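PDB 5IJX: tyrosine--tRNA ligase, mitochondrial from Coccidioides posadasii, which probably joins L-tyrosine to tRNA(Tyr) in mitochondria, using ATP and releasing AMP and diphosphate. Local coordinates for residues A[145-150]-A[333-338]. Sequence-based numbering, arbitrary orientation.
Sequences FSFEKY and FTFVPT
Tyr150 OH is held by two groups: the backbone N of Phe335 donates a hydrogen bond to it at 3.1 Å, nearly straight at 175°, and the carboxylate atom OE1 of Glu364, on helix 356-370, bonds it as well. Since the amide is the donor to the phenol oxygen, the hydroxyl is probably the donor to Glu364 OE1, and one tyrosine oxygen links a main-chain amide to an acid. With CG anti to the backbone N (chi1 -172°), the phenol reaches out from helix 126-154 to the loop between helices 326-333 and 338-350.

Tyr150 and Phe335 also meet through their rings. Tyr150 CD2 lies over one face of the Phe335 ring, and Tyr150 CE2 comes within 3.4 Å of Phe335 CG; the planes are inclined by 39°, neither stacked nor perpendicular. A flat apolar ring suits this place because one of its faces can take Tyr150 CD2 while its far end, CZ, meets the edge of the Phe147 ring, 3.5 Å from Phe147 CE1. Phe147 sits about one helical turn before Tyr150, and Phe335 touches both. Met88 of helix 84-95 packs against Phe147 and Phe335, extending the apolar cluster.

Thr334 brings its CB to 3.7 Å from Tyr150 OH, while its own hydroxyl bonds the carbonyl O of Leu330 in the preceding helix, which lets a small polar residue be buried here.

This contact thus joins helix 126-154, which precedes strand 164-168 of the nucleotide-binding fold, to the C-terminal helices of this truncated chain, probably the helical domain following the catalytic core in tyrosyl-tRNA synthetases. Its chemistry implies a largely apolar interface given direction by one buried phenol, whose oxygen accepts the Phe335 amide, a group costly to bury without a partner.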
loop_
_atom_site.group_PDB
_atom_site.type_symbol
_atom_site.label_atom_id
_atom_site.label_comp_id
_atom_site.label_asym_id
_atom_site.label_seq_id
_atom_site.Cartn_x
_atom_site.Cartn_y
_atom_site.Cartn_z
ATOM N N PHE A 145 -20.843 -10.641 -25.754
ATOM C CA PHE A 145 -21.727 -11.403 -26.630
ATOM C C PHE A 145 -21.961 -10.661 -27.936
ATOM O O PHE A 145 -22.054 -11.276 -29.005
ATOM C CB PHE A 145 -23.056 -11.681 -25.925
ATOM N N SER A 146 -22.049 -9.330 -27.871
ATOM C CA SER A 146 -22.211 -8.543 -29.086
ATOM C C SER A 146 -21.025 -8.734 -30.023
ATOM O O SER A 146 -21.204 -8.891 -31.236
ATOM C CB SER A 146 -22.391 -7.067 -28.732
ATOM O OG SER A 146 -22.605 -6.288 -29.896
ATOM N N PHE A 147 -19.803 -8.727 -29.482
ATOM C CA PHE A 147 -18.632 -8.983 -30.314
ATOM C C PHE A 147 -18.645 -10.395 -30.878
ATOM O O PHE A 147 -18.117 -10.630 -31.972
ATOM C CB PHE A 147 -17.347 -8.759 -29.519
ATOM C CG PHE A 147 -16.785 -7.373 -29.649
ATOM C CD1 PHE A 147 -16.307 -6.916 -30.866
ATOM C CD2 PHE A 147 -16.713 -6.539 -28.548
ATOM C CE1 PHE A 147 -15.783 -5.645 -30.985
ATOM C CE2 PHE A 147 -16.189 -5.269 -28.659
ATOM C CZ PHE A 147 -15.723 -4.820 -29.878
ATOM N N GLU A 148 -19.225 -11.351 -30.149
ATOM C CA GLU A 148 -19.328 -12.708 -30.680
ATOM C C GLU A 148 -20.279 -12.751 -31.873
ATOM O O GLU A 148 -19.921 -13.245 -32.950
ATOM C CB GLU A 148 -19.779 -13.671 -29.580
ATOM C CG GLU A 148 -19.766 -15.139 -29.982
ATOM C CD GLU A 148 -20.120 -16.063 -28.828
ATOM O OE1 GLU A 148 -19.684 -15.788 -27.690
ATOM O OE2 GLU A 148 -20.839 -17.060 -29.056
ATOM N N LYS A 149 -21.494 -12.222 -31.705
ATOM C CA LYS A 149 -22.469 -12.149 -32.789
ATOM C C LYS A 149 -21.892 -11.411 -33.990
ATOM O O LYS A 149 -21.681 -11.999 -35.057
ATOM C CB LYS A 149 -23.746 -11.446 -32.317
ATOM C CG LYS A 149 -24.496 -12.172 -31.210
ATOM C CD LYS A 149 -25.629 -11.324 -30.646
ATOM N N TYR A 150 -21.649 -10.111 -33.814
ATOM C CA TYR A 150 -21.079 -9.283 -34.871
ATOM C C TYR A 150 -19.857 -9.930 -35.505
ATOM O O TYR A 150 -19.620 -9.770 -36.707
ATOM C CB TYR A 150 -20.722 -7.914 -34.289
ATOM C CG TYR A 150 -20.284 -6.870 -35.290
ATOM C CD1 TYR A 150 -21.177 -6.352 -36.220
ATOM C CD2 TYR A 150 -18.986 -6.377 -35.282
ATOM C CE1 TYR A 150 -20.781 -5.385 -37.126
ATOM C CE2 TYR A 150 -18.584 -5.411 -36.179
ATOM C CZ TYR A 150 -19.482 -4.918 -37.099
ATOM O OH TYR A 150 -19.074 -3.956 -37.996
ATOM N N PHE A 333 -13.783 1.487 -36.484
ATOM C CA PHE A 333 -15.027 1.283 -35.751
ATOM C C PHE A 333 -15.896 0.159 -36.312
ATOM O O PHE A 333 -17.046 0.022 -35.888
ATOM C CB PHE A 333 -15.836 2.583 -35.724
ATOM C CG PHE A 333 -15.235 3.659 -34.864
ATOM C CD1 PHE A 333 -15.707 3.885 -33.582
ATOM C CD2 PHE A 333 -14.204 4.451 -35.341
ATOM C CE1 PHE A 333 -15.159 4.876 -32.791
ATOM C CE2 PHE A 333 -13.653 5.443 -34.553
ATOM C CZ PHE A 333 -14.133 5.656 -33.278
ATOM N N THR A 334 -15.390 -0.646 -37.246
ATOM C CA THR A 334 -16.190 -1.715 -37.832
ATOM C C THR A 334 -15.314 -2.931 -38.101
ATOM O O THR A 334 -14.082 -2.860 -38.071
ATOM C CB THR A 334 -16.872 -1.277 -39.136
ATOM O OG1 THR A 334 -15.895 -1.174 -40.177
ATOM C CG2 THR A 334 -17.570 0.064 -38.966
ATOM N N PHE A 335 -15.974 -4.059 -38.364
ATOM C CA PHE A 335 -15.308 -5.297 -38.746
ATOM C C PHE A 335 -15.341 -5.542 -40.250
ATOM O O PHE A 335 -14.929 -6.615 -40.701
ATOM C CB PHE A 335 -15.943 -6.494 -38.029
ATOM C CG PHE A 335 -15.480 -6.688 -36.604
ATOM C CD1 PHE A 335 -14.670 -5.759 -35.971
ATOM C CD2 PHE A 335 -15.854 -7.823 -35.903
ATOM C CE1 PHE A 335 -14.251 -5.959 -34.668
ATOM C CE2 PHE A 335 -15.437 -8.024 -34.601
ATOM C CZ PHE A 335 -14.636 -7.092 -33.984
ATOM N N VAL A 336 -15.818 -4.579 -41.034
ATOM C CA VAL A 336 -15.910 -4.813 -42.478
ATOM C C VAL A 336 -14.512 -5.068 -43.027
ATOM O O VAL A 336 -13.549 -4.400 -42.598
ATOM C CB VAL A 336 -16.568 -3.616 -43.185
ATOM C CG1 VAL A 336 -17.911 -3.287 -42.548
ATOM C CG2 VAL A 336 -15.654 -2.409 -43.151
ATOM N N PRO A 337 -14.325 -6.011 -43.950
ATOM C CA PRO A 337 -12.986 -6.231 -44.510
ATOM C C PRO A 337 -12.422 -4.967 -45.138
ATOM O O PRO A 337 -13.158 -4.104 -45.623
ATOM C CB PRO A 337 -13.215 -7.323 -45.562
ATOM C CG PRO A 337 -14.428 -8.047 -45.092
ATOM C CD PRO A 337 -15.293 -7.011 -44.433
ATOM N N THR A 338 -11.093 -4.864 -45.124
ATOM C CA THR A 338 -10.438 -3.718 -45.748
ATOM C C THR A 338 -10.736 -3.600 -47.238
ATOM O O THR A 338 -10.972 -2.469 -47.699
ATOM C CB THR A 338 -8.924 -3.783 -45.508
ATOM O OG1 THR A 338 -8.384 -4.968 -46.105
ATOM C CG2 THR A 338 -8.613 -3.788 -44.022
#